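Long-range contact in bifunctional cytochrome P450/NADPH--P450 reductase (Deinococcus aerius, PDB 7F3H), which hydroxylates substrates with a haem-bound iron, probably drawing electrons from NADPH through the reductase part of the same polypeptide: residues Q122-W134 and D146-S159. Sequence-based numbering, arbitrary orientation.
Sequences QMLEVAQALVGKW and DDMTRLTLDTISLS
The Trp134 indole meets Asp147 at its edge, where CB of Asp147 lies in the ring plane, while CD1 of Leu130 rests 3.3 Å above one ring face, offset toward the rim. CE of Met148 approaches the indole obliquely, 3.4 Å from CZ2 of Trp134. These contacts close one end of an antiparallel helix pair in the cytochrome P450 fold: the axes run at 152° and come within 8.9 Å, and side chains, with some backbone atoms, fill the interface. Asp147 divides its carboxylate between two donors of helix 122-134. NE1 of Trp134 gives OD2 of Asp147 a 2.8 Å hydrogen bond on its anti side, 31° out of the carboxylate plane. OD1 of Asp147 takes a salt bridge from NZ of Lys133 at 2.6 Å through its syn lone pair; the lysine reaches it with its chain fully extended, CG anti to the backbone N (chi1 -172°). An asparagine in place of Asp147 would probably cost the Lys133 ammonium its salt-bridge partner and could weaken the hold on the indole N-H. Midway along, Val126 is a knob in a hole formed by Leu151, Asp154, Thr155 and Leu158, its CG1 3.7 Å from CD1 of Leu151. Helix 146-159 also faces the haem, which Ile156 touches, so the pair joins helix 122-134 to the cofactor's surroundings. At the far end, OG of Ser159 donates to OE1 of Gln122 in the carbonyl plane, and between these ends one water donates to both Met123 O and Thr155 OG1, the latter at 2.7 Å.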
# COMPACT_ATOMS: atom_id res chain seq x y z
N GLN A 122 6.65 -18.92 4.82
CA GLN A 122 6.51 -17.87 5.83
C GLN A 122 5.15 -17.20 5.72
O GLN A 122 4.42 -17.09 6.71
CB GLN A 122 7.65 -16.86 5.69
CG GLN A 122 9.04 -17.52 5.70
CD GLN A 122 10.01 -16.85 4.73
OE1 GLN A 122 9.82 -15.70 4.33
NE2 GLN A 122 11.02 -17.60 4.31
N MET A 123 4.75 -16.80 4.51
CA MET A 123 3.41 -16.25 4.33
C MET A 123 2.37 -17.24 4.84
O MET A 123 1.44 -16.89 5.58
CB MET A 123 3.17 -15.90 2.87
CG MET A 123 4.20 -14.95 2.26
SD MET A 123 3.88 -14.85 0.47
CE MET A 123 4.52 -13.23 0.05
N LEU A 124 2.54 -18.52 4.46
CA LEU A 124 1.56 -19.51 4.87
C LEU A 124 1.52 -19.63 6.38
O LEU A 124 0.43 -19.70 6.98
CB LEU A 124 1.86 -20.85 4.20
CG LEU A 124 1.00 -22.09 4.49
CD1 LEU A 124 -0.43 -22.02 3.88
CD2 LEU A 124 1.76 -23.30 3.96
N GLU A 125 2.68 -19.56 7.03
CA GLU A 125 2.67 -19.72 8.47
C GLU A 125 1.77 -18.67 9.09
O GLU A 125 0.96 -18.97 9.98
CB GLU A 125 4.09 -19.63 9.04
CG GLU A 125 4.16 -19.77 10.58
CD GLU A 125 5.57 -19.52 11.12
OE1 GLU A 125 6.55 -20.05 10.53
OE2 GLU A 125 5.70 -18.76 12.11
N VAL A 126 1.89 -17.43 8.61
CA VAL A 126 1.09 -16.37 9.20
C VAL A 126 -0.37 -16.53 8.80
O VAL A 126 -1.27 -16.45 9.65
CB VAL A 126 1.67 -14.99 8.83
CG1 VAL A 126 0.83 -13.92 9.43
CG2 VAL A 126 3.12 -14.85 9.32
N ALA A 127 -0.63 -16.83 7.52
CA ALA A 127 -2.01 -16.93 7.05
C ALA A 127 -2.79 -17.97 7.85
O ALA A 127 -3.91 -17.71 8.32
CB ALA A 127 -2.03 -17.23 5.54
N GLN A 128 -2.16 -19.13 8.09
CA GLN A 128 -2.79 -20.18 8.89
C GLN A 128 -3.13 -19.68 10.29
O GLN A 128 -4.22 -19.96 10.81
CB GLN A 128 -1.87 -21.42 8.93
CG GLN A 128 -1.85 -22.20 7.60
CD GLN A 128 -0.84 -23.33 7.58
OE1 GLN A 128 0.25 -23.24 8.15
NE2 GLN A 128 -1.19 -24.41 6.89
N ALA A 129 -2.25 -18.87 10.89
CA ALA A 129 -2.54 -18.31 12.21
C ALA A 129 -3.77 -17.41 12.18
O ALA A 129 -4.63 -17.50 13.08
CB ALA A 129 -1.33 -17.56 12.73
N LEU A 130 -3.91 -16.59 11.13
CA LEU A 130 -5.14 -15.81 10.95
C LEU A 130 -6.34 -16.73 10.94
O LEU A 130 -7.28 -16.55 11.73
CB LEU A 130 -5.09 -15.02 9.64
CG LEU A 130 -6.40 -14.41 9.11
CD1 LEU A 130 -6.72 -13.09 9.75
CD2 LEU A 130 -6.30 -14.21 7.66
N VAL A 131 -6.31 -17.75 10.08
CA VAL A 131 -7.43 -18.67 9.97
C VAL A 131 -7.73 -19.29 11.34
O VAL A 131 -8.90 -19.37 11.76
CB VAL A 131 -7.13 -19.73 8.90
CG1 VAL A 131 -8.22 -20.82 8.84
CG2 VAL A 131 -6.97 -19.06 7.54
N GLY A 132 -6.67 -19.68 12.06
CA GLY A 132 -6.84 -20.23 13.40
C GLY A 132 -7.62 -19.31 14.31
O GLY A 132 -8.59 -19.73 14.95
N LYS A 133 -7.25 -18.02 14.34
CA LYS A 133 -7.99 -17.07 15.15
C LYS A 133 -9.45 -17.03 14.74
O LYS A 133 -10.35 -17.12 15.58
CB LYS A 133 -7.37 -15.68 15.05
CG LYS A 133 -7.98 -14.69 16.05
CD LYS A 133 -7.36 -13.30 15.92
CE LYS A 133 -8.07 -12.26 16.77
NZ LYS A 133 -7.66 -10.89 16.38
N TRP A 134 -9.72 -16.96 13.43
CA TRP A 134 -11.10 -16.85 13.01
C TRP A 134 -11.85 -18.13 13.32
O TRP A 134 -13.01 -18.08 13.76
CB TRP A 134 -11.17 -16.48 11.53
CG TRP A 134 -10.72 -15.06 11.24
CD1 TRP A 134 -10.04 -14.22 12.08
CD2 TRP A 134 -10.90 -14.34 10.01
NE1 TRP A 134 -9.79 -13.01 11.44
CE2 TRP A 134 -10.30 -13.07 10.17
CE3 TRP A 134 -11.50 -14.65 8.78
CZ2 TRP A 134 -10.30 -12.11 9.15
CZ3 TRP A 134 -11.49 -13.71 7.77
CH2 TRP A 134 -10.90 -12.45 7.97
N ASP A 146 -8.13 -4.64 11.49
CA ASP A 146 -7.22 -4.97 12.58
C ASP A 146 -6.50 -6.30 12.33
O ASP A 146 -5.26 -6.37 12.38
CB ASP A 146 -8.02 -4.98 13.88
CG ASP A 146 -7.25 -5.56 15.03
OD1 ASP A 146 -6.27 -4.91 15.49
OD2 ASP A 146 -7.63 -6.69 15.47
N ASP A 147 -7.25 -7.35 11.97
CA ASP A 147 -6.65 -8.65 11.74
C ASP A 147 -5.82 -8.69 10.45
O ASP A 147 -4.84 -9.43 10.39
CB ASP A 147 -7.74 -9.71 11.72
CG ASP A 147 -8.12 -10.16 13.09
OD1 ASP A 147 -7.42 -9.77 14.06
OD2 ASP A 147 -9.11 -10.89 13.21
N MET A 148 -6.18 -7.88 9.44
CA MET A 148 -5.33 -7.79 8.25
C MET A 148 -3.99 -7.11 8.57
O MET A 148 -2.95 -7.53 8.05
CB MET A 148 -6.07 -7.02 7.13
CG MET A 148 -7.30 -7.73 6.57
SD MET A 148 -7.02 -9.46 6.09
CE MET A 148 -8.04 -10.35 7.23
N THR A 149 -4.01 -6.06 9.40
CA THR A 149 -2.76 -5.45 9.87
C THR A 149 -1.90 -6.43 10.65
O THR A 149 -0.68 -6.46 10.47
CB THR A 149 -3.05 -4.21 10.70
OG1 THR A 149 -3.55 -3.17 9.85
CG2 THR A 149 -1.89 -3.80 11.62
N ARG A 150 -2.52 -7.22 11.53
CA ARG A 150 -1.77 -8.31 12.14
C ARG A 150 -1.14 -9.21 11.07
O ARG A 150 0.07 -9.48 11.10
CB ARG A 150 -2.68 -9.12 13.05
CG ARG A 150 -3.17 -8.37 14.25
CD ARG A 150 -3.89 -9.31 15.19
NE ARG A 150 -3.86 -8.78 16.54
CZ ARG A 150 -4.89 -8.12 17.07
NH1 ARG A 150 -5.98 -7.95 16.35
NH2 ARG A 150 -4.83 -7.65 18.31
N LEU A 151 -1.96 -9.68 10.11
CA LEU A 151 -1.48 -10.57 9.06
C LEU A 151 -0.24 -9.99 8.39
O LEU A 151 0.82 -10.62 8.37
CB LEU A 151 -2.57 -10.84 8.02
CG LEU A 151 -2.15 -11.58 6.73
CD1 LEU A 151 -1.85 -13.05 7.00
CD2 LEU A 151 -3.24 -11.45 5.66
N THR A 152 -0.36 -8.77 7.88
CA THR A 152 0.69 -8.20 7.05
C THR A 152 1.92 -7.81 7.87
O THR A 152 3.05 -8.06 7.44
CB THR A 152 0.15 -7.01 6.25
OG1 THR A 152 -0.43 -6.04 7.15
CG2 THR A 152 -0.92 -7.48 5.27
N LEU A 153 1.75 -7.26 9.08
CA LEU A 153 2.90 -7.00 9.94
C LEU A 153 3.66 -8.28 10.24
O LEU A 153 4.88 -8.34 10.08
CB LEU A 153 2.46 -6.33 11.23
CG LEU A 153 2.27 -4.82 11.17
CD1 LEU A 153 1.78 -4.29 12.54
CD2 LEU A 153 3.54 -4.10 10.69
N ASP A 154 2.97 -9.33 10.69
CA ASP A 154 3.68 -10.57 10.99
C ASP A 154 4.36 -11.14 9.75
O ASP A 154 5.49 -11.64 9.83
CB ASP A 154 2.72 -11.59 11.57
CG ASP A 154 2.55 -11.41 13.05
OD1 ASP A 154 2.84 -10.29 13.51
OD2 ASP A 154 2.11 -12.35 13.74
N THR A 155 3.69 -11.08 8.61
CA THR A 155 4.26 -11.67 7.40
C THR A 155 5.50 -10.90 6.98
O THR A 155 6.56 -11.50 6.71
CB THR A 155 3.22 -11.69 6.29
OG1 THR A 155 2.07 -12.44 6.72
CG2 THR A 155 3.78 -12.37 5.08
N ILE A 156 5.39 -9.58 6.90
CA ILE A 156 6.55 -8.83 6.46
C ILE A 156 7.67 -8.93 7.50
O ILE A 156 8.83 -8.99 7.13
CB ILE A 156 6.14 -7.38 6.09
CG1 ILE A 156 7.18 -6.76 5.17
CG2 ILE A 156 6.07 -6.50 7.29
CD1 ILE A 156 7.46 -7.61 3.93
N SER A 157 7.34 -9.04 8.80
CA SER A 157 8.37 -9.17 9.85
C SER A 157 9.10 -10.51 9.78
O SER A 157 10.33 -10.57 9.96
CB SER A 157 7.74 -9.01 11.24
OG SER A 157 7.18 -7.72 11.43
N LEU A 158 8.36 -11.59 9.55
CA LEU A 158 8.96 -12.92 9.42
C LEU A 158 9.81 -13.02 8.15
O LEU A 158 10.95 -13.51 8.20
CB LEU A 158 7.86 -13.98 9.38
CG LEU A 158 8.24 -15.46 9.48
CD1 LEU A 158 9.17 -15.75 10.69
CD2 LEU A 158 7.01 -16.43 9.43
N SER A 159 9.30 -12.54 7.01
CA SER A 159 10.08 -12.62 5.79
C SER A 159 11.20 -11.60 5.79
O SER A 159 12.23 -11.81 5.14
CB SER A 159 9.22 -12.40 4.56
OG SER A 159 8.47 -13.55 4.27
O HOH W 1 1.01 -13.89 4.73